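Local coordinates for protein beta-1,4-mannanase (Aplysia kurodai, PDB 3VUP) that probably hydrolyses the beta-1,4-mannosidic links of mannan as a TIM-barrel enzyme of the sea hare's digestive fluid, at residues T181-S186 and G223-K228; E164-P169 and G189-K194; M307-Y312 and I335-D340. All blocks are in the same frame, centred on the assembly; numbering follows the deposited sequence.

Contact 1 of 3, residues T181-S186 and G223-K228; sequences TALKNS and GVWNPK
Trp-225 is met by Ser-186 and Leu-183 at the far end of its six-membered ring. Ser-186 OG approaches Trp-225 CH2 obliquely, at 3.6 Å. Leu-183 brings its CD2 methyl to the same atom near the ring plane, with 4.0 Å between CD2 and CH2. The ring is closed in by neighbours: CB of Asn-226 sits over the centre of one face, and the ring of Trp-190 also packs against it. At the edge, NE1 of Trp-225 gives its hydrogen to a water 2.8 Å away, and that water donates on, over a longer distance, to the carbonyl of Ser-186.

The segment 223-228 runs from the C-terminal end of strand 220-224 of the TIM barrel into the following loop. The segment 181-186 belongs to the long loop after strand 157-161, and Leu-183 and Ser-186 pack this loop against 223-228. A type II turn from Leu-183 to Ser-186 shapes it. Ser-186 OG, placed between its own N and carbonyl carbon (chi1 64°), reaches Leu-183 O at 2.7 Å. That carbonyl also takes the Ser-186 N-H.

Asn-226 makes an Asx turn. Its OD1 accepts from Lys-228 N at 3.0 Å, and its ND2 is held by Asp-271. Lys-228 then lays its CB against Leu-183 CD2 at 3.9 Å. Its extended chain runs past Ser-186 CB. NZ of Lys-228 donates to a second water at 2.8 Å, and this water donates in turn to Ser-186 O at 2.6 Å.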
ATOM      1  N   THR A 181     -10.574  19.742  -7.616  1.00  5.19           N
ATOM      2  CA  THR A 181     -10.090  20.793  -8.497  1.00  5.29           C
ATOM      3  C   THR A 181      -8.566  20.967  -8.456  1.00  5.43           C
ATOM      4  O   THR A 181      -7.956  21.262  -9.482  1.00  5.89           O
ATOM      5  CB  THR A 181     -10.808  22.139  -8.266  1.00  6.07           C
ATOM      6  OG1 THR A 181     -10.563  22.613  -6.935  1.00  6.25           O
ATOM      7  CG2 THR A 181     -12.301  21.991  -8.510  1.00  7.16           C
ATOM      8  N   ALA A 182      -7.939  20.730  -7.304  1.00  4.96           N
ATOM      9  CA  ALA A 182      -6.480  20.847  -7.232  1.00  6.03           C
ATOM     10  C   ALA A 182      -5.773  19.801  -8.096  1.00  6.14           C
ATOM     11  O   ALA A 182      -4.618  19.993  -8.477  1.00  6.56           O
ATOM     12  CB  ALA A 182      -5.993  20.758  -5.798  1.00  6.65           C
ATOM     13  N   LEU A 183      -6.470  18.707  -8.404  1.00  5.70           N
ATOM     14  CA  LEU A 183      -5.940  17.628  -9.234  1.00  5.44           C
ATOM     15  C   LEU A 183      -6.182  17.827 -10.726  1.00  5.77           C
ATOM     16  O   LEU A 183      -5.850  16.948 -11.518  1.00  5.85           O
ATOM     17  CB  LEU A 183      -6.498  16.277  -8.790  1.00  5.43           C
ATOM     18  CG  LEU A 183      -6.037  15.840  -7.399  1.00  6.68           C
ATOM     19  CD1 LEU A 183      -6.790  14.600  -6.974  1.00  8.17           C
ATOM     20  CD2 LEU A 183      -4.531  15.584  -7.360  1.00  7.66           C
ATOM     21  N   LYS A 184      -6.745  18.965 -11.120  1.00  5.96           N
ATOM     22  CA  LYS A 184      -6.938  19.241 -12.537  1.00  6.38           C
ATOM     23  C   LYS A 184      -5.610  19.131 -13.274  1.00  6.23           C
ATOM     24  O   LYS A 184      -4.607  19.716 -12.859  1.00  6.69           O
ATOM     25  CB  LYS A 184      -7.535  20.634 -12.756  1.00  7.48           C
ATOM     26  CG  LYS A 184      -7.718  20.972 -14.226  1.00  7.94           C
ATOM     27  CD  LYS A 184      -8.179  22.399 -14.422  1.00 10.20           C
ATOM     28  CE  LYS A 184      -8.360  22.682 -15.899  1.00 12.59           C
ATOM     29  NZ  LYS A 184      -8.612  24.118 -16.152  1.00 15.13           N
ATOM     30  N   ASN A 185      -5.618  18.369 -14.365  1.00  6.39           N
ATOM     31  CA  ASN A 185      -4.440  18.202 -15.207  1.00  7.14           C
ATOM     32  C   ASN A 185      -3.231  17.630 -14.470  1.00  7.18           C
ATOM     33  O   ASN A 185      -2.096  17.855 -14.867  1.00  8.98           O
ATOM     34  CB  ASN A 185      -4.111  19.496 -15.949  1.00  7.51           C
ATOM     35  CG  ASN A 185      -5.126  19.792 -17.030  1.00  9.41           C
ATOM     36  OD1 ASN A 185      -5.750  18.872 -17.573  1.00 11.34           O
ATOM     37  ND2 ASN A 185      -5.309  21.066 -17.348  1.00 10.58           N
ATOM     38  N   SER A 186      -3.481  16.860 -13.417  1.00  6.97           N
ATOM     39  CA  SER A 186      -2.405  16.186 -12.692  1.00  7.28           C
ATOM     40  C   SER A 186      -2.056  14.845 -13.319  1.00  7.91           C
ATOM     41  O   SER A 186      -0.979  14.296 -13.078  1.00  9.88           O
ATOM     42  CB  SER A 186      -2.833  15.928 -11.252  1.00  7.33           C
ATOM     43  OG  SER A 186      -3.934  15.027 -11.210  1.00  6.25           O
ATOM     44  N   GLY A 223      -1.525   3.411  -0.795  1.00  4.29           N
ATOM     45  CA  GLY A 223      -0.470   3.943  -1.641  1.00  4.37           C
ATOM     46  C   GLY A 223      -0.963   4.908  -2.710  1.00  4.45           C
ATOM     47  O   GLY A 223      -1.594   4.492  -3.687  1.00  5.47           O
ATOM     48  N   VAL A 224      -0.694   6.195  -2.529  1.00  4.19           N
ATOM     49  CA  VAL A 224      -1.125   7.181  -3.516  1.00  4.55           C
ATOM     50  C   VAL A 224      -0.191   7.187  -4.718  1.00  4.28           C
ATOM     51  O   VAL A 224       1.008   6.931  -4.602  1.00  4.47           O
ATOM     52  CB  VAL A 224      -1.242   8.613  -2.933  1.00  4.85           C
ATOM     53  CG1 VAL A 224      -2.244   8.638  -1.783  1.00  5.59           C
ATOM     54  CG2 VAL A 224       0.108   9.175  -2.494  1.00  4.90           C
ATOM     55  N   TRP A 225      -0.730   7.515  -5.883  1.00  4.15           N
ATOM     56  CA  TRP A 225       0.074   7.505  -7.100  1.00  4.55           C
ATOM     57  C   TRP A 225       1.119   8.608  -7.132  1.00  4.59           C
ATOM     58  O   TRP A 225       2.132   8.500  -7.821  1.00  4.61           O
ATOM     59  CB  TRP A 225      -0.834   7.539  -8.333  1.00  4.77           C
ATOM     60  CG  TRP A 225      -0.812   8.789  -9.183  1.00  5.13           C
ATOM     61  CD1 TRP A 225      -0.267   8.899 -10.432  1.00  6.07           C
ATOM     62  CD2 TRP A 225      -1.399  10.076  -8.894  1.00  5.44           C
ATOM     63  NE1 TRP A 225      -0.462  10.163 -10.932  1.00  6.33           N
ATOM     64  CE2 TRP A 225      -1.152  10.903 -10.009  1.00  5.91           C
ATOM     65  CE3 TRP A 225      -2.083  10.619  -7.796  1.00  5.60           C
ATOM     66  CZ2 TRP A 225      -1.563  12.236 -10.062  1.00  6.14           C
ATOM     67  CZ3 TRP A 225      -2.490  11.952  -7.854  1.00  6.10           C
ATOM     68  CH2 TRP A 225      -2.232  12.737  -8.980  1.00  6.06           C
ATOM     69  N   ASN A 226       0.851   9.667  -6.370  1.00  4.61           N
ATOM     70  CA  ASN A 226       1.617  10.900  -6.393  1.00  4.50           C
ATOM     71  C   ASN A 226       1.123  11.658  -5.159  1.00  4.60           C
ATOM     72  O   ASN A 226      -0.080  11.664  -4.892  1.00  4.87           O
ATOM     73  CB  ASN A 226       1.268  11.655  -7.688  1.00  4.92           C
ATOM     74  CG  ASN A 226       2.096  12.911  -7.904  1.00  5.16           C
ATOM     75  OD1 ASN A 226       2.203  13.760  -7.016  1.00  4.59           O
ATOM     76  ND2 ASN A 226       2.678  13.039  -9.100  1.00  5.94           N
ATOM     77  N   PRO A 227       2.028  12.295  -4.396  1.00  4.75           N
ATOM     78  CA  PRO A 227       1.551  13.008  -3.207  1.00  4.79           C
ATOM     79  C   PRO A 227       0.614  14.189  -3.492  1.00  4.67           C
ATOM     80  O   PRO A 227       0.072  14.739  -2.540  1.00  4.49           O
ATOM     81  CB  PRO A 227       2.847  13.502  -2.551  1.00  5.85           C
ATOM     82  CG  PRO A 227       3.837  13.536  -3.662  1.00  5.82           C
ATOM     83  CD  PRO A 227       3.491  12.365  -4.530  1.00  5.24           C
ATOM     84  N   LYS A 228       0.404  14.552  -4.757  1.00  4.58           N
ATOM     85  CA  LYS A 228      -0.578  15.577  -5.095  1.00  4.92           C
ATOM     86  C   LYS A 228      -1.966  15.345  -4.500  1.00  4.57           C
ATOM     87  O   LYS A 228      -2.689  16.313  -4.300  1.00  5.04           O
ATOM     88  CB  LYS A 228      -0.670  15.765  -6.609  1.00  5.24           C
ATOM     89  CG  LYS A 228       0.511  16.517  -7.191  1.00  5.25           C
ATOM     90  CD  LYS A 228       0.482  16.563  -8.703  1.00  6.74           C
ATOM     91  CE  LYS A 228       1.708  17.295  -9.239  1.00  7.30           C
ATOM     92  NZ  LYS A 228       1.662  17.441 -10.723  1.00  7.77           N
TER
HETATM   93  O   HOH W   1       1.318  14.987 -11.967  1.00 15.01           O
HETATM   94  O   HOH W   2       0.483  11.361 -13.268  1.00 21.55           O

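Contact 2 of 3, residues E164-P169 and G189-K194; sequences EGMMIP and GWAGNK
The indole of Trp-190 lies flat against the backbone of Gly-165. The CA of Gly-165 stands 3.3 Å from the centroid of the six-membered ring of Trp-190, only 9° off the ring normal, which makes a close CH-pi contact. Trp-190 has its CG between the backbone N and the carbonyl carbon (chi1 65°). This torsion turns the ring over Gly-165. NE1 of Trp-190 donates a hydrogen bond to Ala-114 O.

Met-166 and Lys-194 lie side by side and point the same way. SD of Met-166 is 3.8 Å from CD of Lys-194, and the lysine NZ goes on to Asn-116. Lower on the methionine, CG meets CB of Ala-191 at 3.9 Å. Further along, CG1 of Ile-168 packs on the carbonyl carbon of Asn-193 at 3.5 Å, while the ring of Pro-169 and the side chain of Asn-193 cross at about a right angle.

Both segments belong to the one long loop after the C-terminal end of barrel strand 157-161, the side where TIM-barrel glycosidases bind substrate. A bound Tris molecule lies about 6 Å from the Trp-190 side chain, consistent with a nearby pocket. Three backbone bonds tie the segments together: Gly-189 N to Glu-164 O at 2.7 Å, Ala-191 N to Gly-165 O at 2.9 Å, and Lys-194 N to Met-166 O at 2.9 Å. A type I turn from Gly-189 to Gly-192 wraps around Gly-165 O. Glycines at both ends of the turn have positive phi.

These three main-chain bonds hold the two parts of the loop together, although 189-194 has no regular helix or strand. Gly-165 on the indole face and the bond to Ala-114 should limit rotation of Trp-190.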
ATOM      1  N   GLU A 164      -6.225   7.026  -7.266  1.00  5.09           N
ATOM      2  CA  GLU A 164      -6.283   8.136  -8.208  1.00  5.44           C
ATOM      3  C   GLU A 164      -6.338   7.711  -9.668  1.00  5.74           C
ATOM      4  O   GLU A 164      -6.698   8.514 -10.523  1.00  6.54           O
ATOM      5  CB  GLU A 164      -5.124   9.099  -7.964  1.00  5.29           C
ATOM      6  CG  GLU A 164      -5.079   9.622  -6.537  1.00  4.97           C
ATOM      7  CD  GLU A 164      -4.320   8.725  -5.558  1.00  4.19           C
ATOM      8  OE1 GLU A 164      -3.690   7.727  -5.981  1.00  4.90           O
ATOM      9  OE2 GLU A 164      -4.356   9.054  -4.347  1.00  4.69           O
ATOM     10  N   GLY A 165      -6.007   6.461  -9.966  1.00  5.73           N
ATOM     11  CA  GLY A 165      -6.137   5.978 -11.329  1.00  5.79           C
ATOM     12  C   GLY A 165      -7.541   6.107 -11.888  1.00  6.55           C
ATOM     13  O   GLY A 165      -7.719   6.286 -13.091  1.00  6.30           O
ATOM     14  N   MET A 166      -8.540   6.020 -11.017  1.00  6.00           N
ATOM     15  CA  MET A 166      -9.927   6.103 -11.460  1.00  6.32           C
ATOM     16  C   MET A 166     -10.753   7.180 -10.761  1.00  6.32           C
ATOM     17  O   MET A 166     -11.976   7.189 -10.869  1.00  6.50           O
ATOM     18  CB  MET A 166     -10.603   4.736 -11.348  1.00  7.40           C
ATOM     19  CG  MET A 166     -10.048   3.713 -12.345  1.00  8.51           C
ATOM     20  SD  MET A 166     -10.960   2.160 -12.464  1.00  9.06           S
ATOM     21  CE  MET A 166     -10.448   1.368 -10.953  1.00 11.16           C
ATOM     22  N   MET A 167     -10.098   8.113 -10.080  1.00  6.34           N
ATOM     23  CA  MET A 167     -10.822   9.235  -9.490  1.00  6.71           C
ATOM     24  C   MET A 167     -11.093  10.308 -10.537  1.00  7.14           C
ATOM     25  O   MET A 167     -10.243  10.578 -11.389  1.00  7.70           O
ATOM     26  CB  MET A 167     -10.040   9.847  -8.330  1.00  6.93           C
ATOM     27  CG  MET A 167      -9.744   8.896  -7.179  1.00  7.53           C
ATOM     28  SD  MET A 167     -11.143   7.943  -6.548  1.00  7.53           S
ATOM     29  CE  MET A 167     -12.193   9.243  -5.891  1.00  8.40           C
ATOM     30  N   ILE A 168     -12.268  10.924 -10.465  1.00  6.73           N
ATOM     31  CA  ILE A 168     -12.602  12.022 -11.362  1.00  6.41           C
ATOM     32  C   ILE A 168     -11.870  13.280 -10.904  1.00  5.30           C
ATOM     33  O   ILE A 168     -12.100  13.758  -9.793  1.00  5.81           O
ATOM     34  CB  ILE A 168     -14.116  12.290 -11.370  1.00  7.60           C
ATOM     35  CG1 ILE A 168     -14.871  11.038 -11.823  1.00  8.47           C
ATOM     36  CG2 ILE A 168     -14.429  13.483 -12.265  1.00  8.12           C
ATOM     37  CD1 ILE A 168     -16.359  11.071 -11.528  1.00  9.98           C
ATOM     38  N   PRO A 169     -10.971  13.814 -11.743  1.00  5.84           N
ATOM     39  CA  PRO A 169     -10.237  15.031 -11.390  1.00  6.01           C
ATOM     40  C   PRO A 169     -11.046  16.269 -11.763  1.00  5.94           C
ATOM     41  O   PRO A 169     -12.003  16.176 -12.534  1.00  6.18           O
ATOM     42  CB  PRO A 169      -9.004  14.933 -12.279  1.00  6.67           C
ATOM     43  CG  PRO A 169      -9.546  14.327 -13.544  1.00  7.18           C
ATOM     44  CD  PRO A 169     -10.602  13.335 -13.091  1.00  6.93           C
ATOM     45  N   GLY A 189      -6.935   9.989 -12.819  1.00  5.70           N
ATOM     46  CA  GLY A 189      -8.024   9.531 -13.658  1.00  5.96           C
ATOM     47  C   GLY A 189      -7.603   8.859 -14.953  1.00  5.96           C
ATOM     48  O   GLY A 189      -8.439   8.604 -15.822  1.00  6.59           O
ATOM     49  N   TRP A 190      -6.322   8.524 -15.071  1.00  6.26           N
ATOM     50  CA  TRP A 190      -5.792   7.997 -16.326  1.00  6.87           C
ATOM     51  C   TRP A 190      -6.471   6.728 -16.794  1.00  7.01           C
ATOM     52  O   TRP A 190      -6.581   6.498 -17.997  1.00  7.94           O
ATOM     53  CB  TRP A 190      -4.287   7.751 -16.237  1.00  6.87           C
ATOM     54  CG  TRP A 190      -3.886   6.683 -15.246  1.00  6.81           C
ATOM     55  CD1 TRP A 190      -3.764   5.344 -15.491  1.00  7.57           C
ATOM     56  CD2 TRP A 190      -3.543   6.870 -13.862  1.00  6.41           C
ATOM     57  NE1 TRP A 190      -3.373   4.685 -14.347  1.00  7.47           N
ATOM     58  CE2 TRP A 190      -3.230   5.596 -13.333  1.00  6.71           C
ATOM     59  CE3 TRP A 190      -3.470   7.985 -13.020  1.00  6.83           C
ATOM     60  CZ2 TRP A 190      -2.848   5.408 -12.006  1.00  7.02           C
ATOM     61  CZ3 TRP A 190      -3.097   7.792 -11.698  1.00  6.90           C
ATOM     62  CH2 TRP A 190      -2.794   6.513 -11.205  1.00  6.79           C
ATOM     63  N   ALA A 191      -6.907   5.899 -15.850  1.00  6.79           N
ATOM     64  CA  ALA A 191      -7.539   4.632 -16.199  1.00  7.23           C
ATOM     65  C   ALA A 191      -9.029   4.816 -16.496  1.00  7.74           C
ATOM     66  O   ALA A 191      -9.698   3.884 -16.946  1.00  8.77           O
ATOM     67  CB  ALA A 191      -7.313   3.602 -15.089  1.00  7.80           C
ATOM     68  N   GLY A 192      -9.531   6.025 -16.254  1.00  7.28           N
ATOM     69  CA  GLY A 192     -10.925   6.355 -16.479  1.00  8.02           C
ATOM     70  C   GLY A 192     -11.470   7.178 -15.327  1.00  7.43           C
ATOM     71  O   GLY A 192     -11.382   6.773 -14.169  1.00  8.66           O
ATOM     72  N   ASN A 193     -12.021   8.347 -15.642  1.00  7.28           N
ATOM     73  CA  ASN A 193     -12.618   9.216 -14.636  1.00  7.59           C
ATOM     74  C   ASN A 193     -13.892   8.549 -14.155  1.00  7.67           C
ATOM     75  O   ASN A 193     -14.922   8.673 -14.803  1.00  9.10           O
ATOM     76  CB  ASN A 193     -12.971  10.577 -15.243  1.00  7.28           C
ATOM     77  CG  ASN A 193     -11.752  11.378 -15.669  1.00  7.24           C
ATOM     78  OD1 ASN A 193     -10.612  11.011 -15.380  1.00  8.02           O
ATOM     79  ND2 ASN A 193     -11.991  12.495 -16.349  1.00  7.67           N
ATOM     80  N   LYS A 194     -13.835   7.848 -13.028  1.00  7.47           N
ATOM     81  CA  LYS A 194     -14.912   6.951 -12.623  1.00  8.82           C
ATOM     82  C   LYS A 194     -15.539   7.282 -11.264  1.00  9.01           C
ATOM     83  O   LYS A 194     -16.765   7.226 -11.129  1.00 10.97           O
ATOM     84  CB  LYS A 194     -14.378   5.516 -12.622  1.00 11.19           C
ATOM     85  CG  LYS A 194     -15.366   4.414 -12.920  1.00 12.87           C
ATOM     86  CD  LYS A 194     -14.595   3.115 -13.104  1.00 13.80           C
ATOM     87  CE  LYS A 194     -15.469   1.965 -13.550  1.00 15.31           C
ATOM     88  NZ  LYS A 194     -14.636   0.740 -13.647  1.00 15.35           N
TER

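Contact 3 of 3, residues M307-Y312 and I335-D340; sequences MFNYVY and ITNIKD
Two neighbouring helices of the outer layer of the TIM barrel, 304-313 and 324-338, meet here through Phe-308, Asn-309 and Tyr-312 on one side and Ile-335, Asn-337 and Ile-338 on the other. Strand 318-322 comes between the two helices in the chain.

Phe-308 and Ile-338 carry most of the apolar contact. Backbone N of Ile-335 lies over the centre of one face of the Phe-308 ring, and CG1 of Ile-335 touches CZ of Phe-308 at 3.5 Å. Ile-338 crosses the phenylalanine at about a right angle. Its CD1 meets Phe-308 CD1 at 4.0 Å. The CG1 branch of Ile-338 sits between the backbone N and the carbonyl carbon (chi1 68°). This places Ile-338 CD1 beside both Phe-308 and Tyr-312, and CD1 of Tyr-312 is 4.5 Å from it. The CG2 branch is left for Asn-309, whose ND2 is 3.6 Å away from CG2.

The polar part is one amide-to-amide hydrogen bond. ND2 of Asn-309 donates to OD1 of Asn-337 at 2.9 Å, with a nearly straight angle of 168°. The acceptor lies in the amide plane of Asn-309, but the two amide planes are 60° apart. The same ND2 also donates to Thr-305 O, one turn earlier on its own helix. The OH of Tyr-312 is hydrogen-bonded to Gly-345 O and Asn-344 N. On the inner side, Phe-308 and Ile-338 reach strands 318-322 and 18-22 of the barrel wall.

The contact therefore has an apolar inner part facing the strands and a polar outer part. Both amide hydrogens of Asn-309 can be used at once, which should hold its rotation and make the bond between the helices directional.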
ATOM      1  N   MET A 307      18.684   6.867  -5.357  1.00  4.81           N
ATOM      2  CA  MET A 307      17.280   6.976  -4.971  1.00  5.01           C
ATOM      3  C   MET A 307      17.052   6.455  -3.553  1.00  4.65           C
ATOM      4  O   MET A 307      16.419   7.126  -2.744  1.00  5.33           O
ATOM      5  CB  MET A 307      16.378   6.271  -5.989  1.00  5.07           C
ATOM      6  CG  MET A 307      16.461   6.895  -7.373  1.00  5.16           C
ATOM      7  SD  MET A 307      15.382   6.138  -8.590  1.00  5.47           S
ATOM      8  CE  MET A 307      13.846   6.972  -8.214  1.00  5.82           C
ATOM      9  N   PHE A 308      17.565   5.266  -3.243  1.00  5.17           N
ATOM     10  CA  PHE A 308      17.419   4.735  -1.888  1.00  5.21           C
ATOM     11  C   PHE A 308      18.062   5.654  -0.852  1.00  4.92           C
ATOM     12  O   PHE A 308      17.486   5.921   0.206  1.00  5.56           O
ATOM     13  CB  PHE A 308      17.988   3.322  -1.775  1.00  5.46           C
ATOM     14  CG  PHE A 308      16.998   2.239  -2.128  1.00  5.31           C
ATOM     15  CD1 PHE A 308      16.117   1.739  -1.176  1.00  5.86           C
ATOM     16  CD2 PHE A 308      16.938   1.723  -3.412  1.00  5.77           C
ATOM     17  CE1 PHE A 308      15.211   0.742  -1.496  1.00  5.96           C
ATOM     18  CE2 PHE A 308      16.035   0.728  -3.736  1.00  5.80           C
ATOM     19  CZ  PHE A 308      15.171   0.238  -2.782  1.00  6.10           C
ATOM     20  N   ASN A 309      19.252   6.168  -1.159  1.00  5.60           N
ATOM     21  CA  ASN A 309      19.925   7.105  -0.257  1.00  5.98           C
ATOM     22  C   ASN A 309      19.124   8.389  -0.106  1.00  5.36           C
ATOM     23  O   ASN A 309      19.008   8.926   0.995  1.00  5.87           O
ATOM     24  CB  ASN A 309      21.355   7.395  -0.723  1.00  6.79           C
ATOM     25  CG  ASN A 309      22.323   6.314  -0.305  1.00  7.35           C
ATOM     26  OD1 ASN A 309      22.916   6.384   0.760  1.00  8.74           O
ATOM     27  ND2 ASN A 309      22.468   5.290  -1.131  1.00  7.25           N
ATOM     28  N   TYR A 310      18.579   8.888  -1.212  1.00  5.80           N
ATOM     29  CA  TYR A 310      17.805  10.122  -1.161  1.00  5.72           C
ATOM     30  C   TYR A 310      16.646   9.972  -0.181  1.00  5.01           C
ATOM     31  O   TYR A 310      16.421  10.826   0.677  1.00  5.52           O
ATOM     32  CB  TYR A 310      17.288  10.530  -2.548  1.00  5.69           C
ATOM     33  CG  TYR A 310      16.646  11.889  -2.500  1.00  6.01           C
ATOM     34  CD1 TYR A 310      15.346  12.046  -2.047  1.00  6.27           C
ATOM     35  CD2 TYR A 310      17.360  13.032  -2.840  1.00  6.40           C
ATOM     36  CE1 TYR A 310      14.774  13.291  -1.941  1.00  6.85           C
ATOM     37  CE2 TYR A 310      16.788  14.290  -2.753  1.00  7.32           C
ATOM     38  CZ  TYR A 310      15.494  14.413  -2.295  1.00  7.19           C
ATOM     39  OH  TYR A 310      14.940  15.666  -2.205  1.00  8.49           O
ATOM     40  N   VAL A 311      15.893   8.889  -0.312  1.00  4.89           N
ATOM     41  CA  VAL A 311      14.743   8.692   0.554  1.00  5.11           C
ATOM     42  C   VAL A 311      15.187   8.645   2.017  1.00  5.04           C
ATOM     43  O   VAL A 311      14.618   9.323   2.876  1.00  5.33           O
ATOM     44  CB  VAL A 311      13.957   7.416   0.181  1.00  5.26           C
ATOM     45  CG1 VAL A 311      12.824   7.198   1.144  1.00  5.35           C
ATOM     46  CG2 VAL A 311      13.425   7.501  -1.242  1.00  6.05           C
ATOM     47  N   TYR A 312      16.236   7.875   2.283  1.00  5.37           N
ATOM     48  CA  TYR A 312      16.734   7.720   3.640  1.00  5.42           C
ATOM     49  C   TYR A 312      17.172   9.060   4.243  1.00  5.18           C
ATOM     50  O   TYR A 312      16.946   9.320   5.426  1.00  6.00           O
ATOM     51  CB  TYR A 312      17.902   6.719   3.665  1.00  5.79           C
ATOM     52  CG  TYR A 312      18.259   6.306   5.074  1.00  5.71           C
ATOM     53  CD1 TYR A 312      17.682   5.181   5.661  1.00  6.18           C
ATOM     54  CD2 TYR A 312      19.144   7.063   5.837  1.00  6.22           C
ATOM     55  CE1 TYR A 312      17.980   4.823   6.963  1.00  6.24           C
ATOM     56  CE2 TYR A 312      19.443   6.709   7.130  1.00  6.15           C
ATOM     57  CZ  TYR A 312      18.857   5.594   7.692  1.00  5.98           C
ATOM     58  OH  TYR A 312      19.150   5.251   8.995  1.00  6.40           O
ATOM     59  N   ILE A 335      19.229  -1.293  -2.030  1.00  6.22           N
ATOM     60  CA  ILE A 335      18.867  -1.876  -0.747  1.00  6.74           C
ATOM     61  C   ILE A 335      20.125  -2.238   0.056  1.00  6.81           C
ATOM     62  O   ILE A 335      20.235  -1.908   1.237  1.00  7.54           O
ATOM     63  CB  ILE A 335      17.967  -3.104  -0.973  1.00  6.85           C
ATOM     64  CG1 ILE A 335      16.624  -2.655  -1.560  1.00  7.90           C
ATOM     65  CG2 ILE A 335      17.779  -3.898   0.309  1.00  7.71           C
ATOM     66  CD1 ILE A 335      15.826  -3.773  -2.179  1.00  8.32           C
ATOM     67  N   THR A 336      21.087  -2.884  -0.593  1.00  7.16           N
ATOM     68  CA  THR A 336      22.331  -3.251   0.074  1.00  7.92           C
ATOM     69  C   THR A 336      23.112  -2.023   0.523  1.00  7.84           C
ATOM     70  O   THR A 336      23.683  -2.002   1.610  1.00  8.64           O
ATOM     71  CB  THR A 336      23.197  -4.137  -0.840  1.00  9.61           C
ATOM     72  OG1 THR A 336      22.530  -5.386  -1.061  1.00 10.64           O
ATOM     73  CG2 THR A 336      24.549  -4.399  -0.213  1.00 10.85           C
ATOM     74  N   ASN A 337      23.124  -0.982  -0.301  1.00  7.38           N
ATOM     75  CA  ASN A 337      23.947   0.175   0.006  1.00  7.67           C
ATOM     76  C   ASN A 337      23.530   0.882   1.289  1.00  7.98           C
ATOM     77  O   ASN A 337      24.379   1.384   2.028  1.00  8.28           O
ATOM     78  CB  ASN A 337      23.963   1.158  -1.156  1.00  9.03           C
ATOM     79  CG  ASN A 337      24.918   2.294  -0.920  1.00  9.34           C
ATOM     80  OD1 ASN A 337      24.519   3.388  -0.535  1.00  9.40           O
ATOM     81  ND2 ASN A 337      26.201   2.029  -1.113  1.00 11.92           N
ATOM     82  N   ILE A 338      22.231   0.912   1.563  1.00  6.92           N
ATOM     83  CA  ILE A 338      21.743   1.650   2.725  1.00  6.91           C
ATOM     84  C   ILE A 338      21.560   0.792   3.971  1.00  6.85           C
ATOM     85  O   ILE A 338      21.196   1.316   5.010  1.00  6.99           O
ATOM     86  CB  ILE A 338      20.423   2.434   2.444  1.00  6.37           C
ATOM     87  CG1 ILE A 338      19.245   1.489   2.204  1.00  6.32           C
ATOM     88  CG2 ILE A 338      20.599   3.423   1.294  1.00  6.82           C
ATOM     89  CD1 ILE A 338      17.890   2.180   2.330  1.00  6.90           C
ATOM     90  N   LYS A 339      21.835  -0.511   3.882  1.00  7.64           N
ATOM     91  CA  LYS A 339      21.388  -1.438   4.925  1.00  8.62           C
ATOM     92  C   LYS A 339      21.991  -1.176   6.300  1.00  7.87           C
ATOM     93  O   LYS A 339      21.403  -1.550   7.312  1.00  9.45           O
ATOM     94  CB  LYS A 339      21.594  -2.898   4.515  1.00 10.68           C
ATOM     95  CG  LYS A 339      23.017  -3.393   4.607  1.00 11.61           C
ATOM     96  CD  LYS A 339      23.069  -4.831   4.125  1.00 13.57           C
ATOM     97  CE  LYS A 339      24.459  -5.407   4.245  1.00 15.80           C
ATOM     98  NZ  LYS A 339      24.550  -6.792   3.709  1.00 17.54           N
ATOM     99  N   ASP A 340      23.159  -0.534   6.326  1.00  7.70           N
ATOM    100  CA  ASP A 340      23.874  -0.286   7.568  1.00  8.46           C
ATOM    101  C   ASP A 340      23.711   1.147   8.084  1.00  7.81           C
ATOM    102  O   ASP A 340      24.367   1.521   9.056  1.00  8.50           O
ATOM    103  CB  ASP A 340      25.363  -0.634   7.407  1.00 10.10           C
ATOM    104  CG  ASP A 340      26.047   0.172   6.305  1.00 12.93           C
ATOM    105  OD1 ASP A 340      25.344   0.883   5.544  1.00 14.95           O
ATOM    106  OD2 ASP A 340      27.291   0.091   6.193  1.00 14.90           O
TER

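Contacts 1 and 2 are close neighbours, with centres 10 Å apart, and their segments alternate along the chain. Both draw on the long loop after strand 157-161. Contact 1 joins it to the end of the next barrel strand, 220-224. They touch directly: Trp-225 N probably donates to Glu-164 OE1 at 3.0 Å, while Glu-164 OE2 is held by Ser-229 and Tyr-240. Contact 3 comes later in the chain. Its nearest atoms are about 11 Å from contact 1 and about 17 Å from contact 2. The first two thus shape loops at the C-terminal ends of the strands, where TIM-barrel glycosidases bind substrate, while the third packs the last two outer-layer helices together.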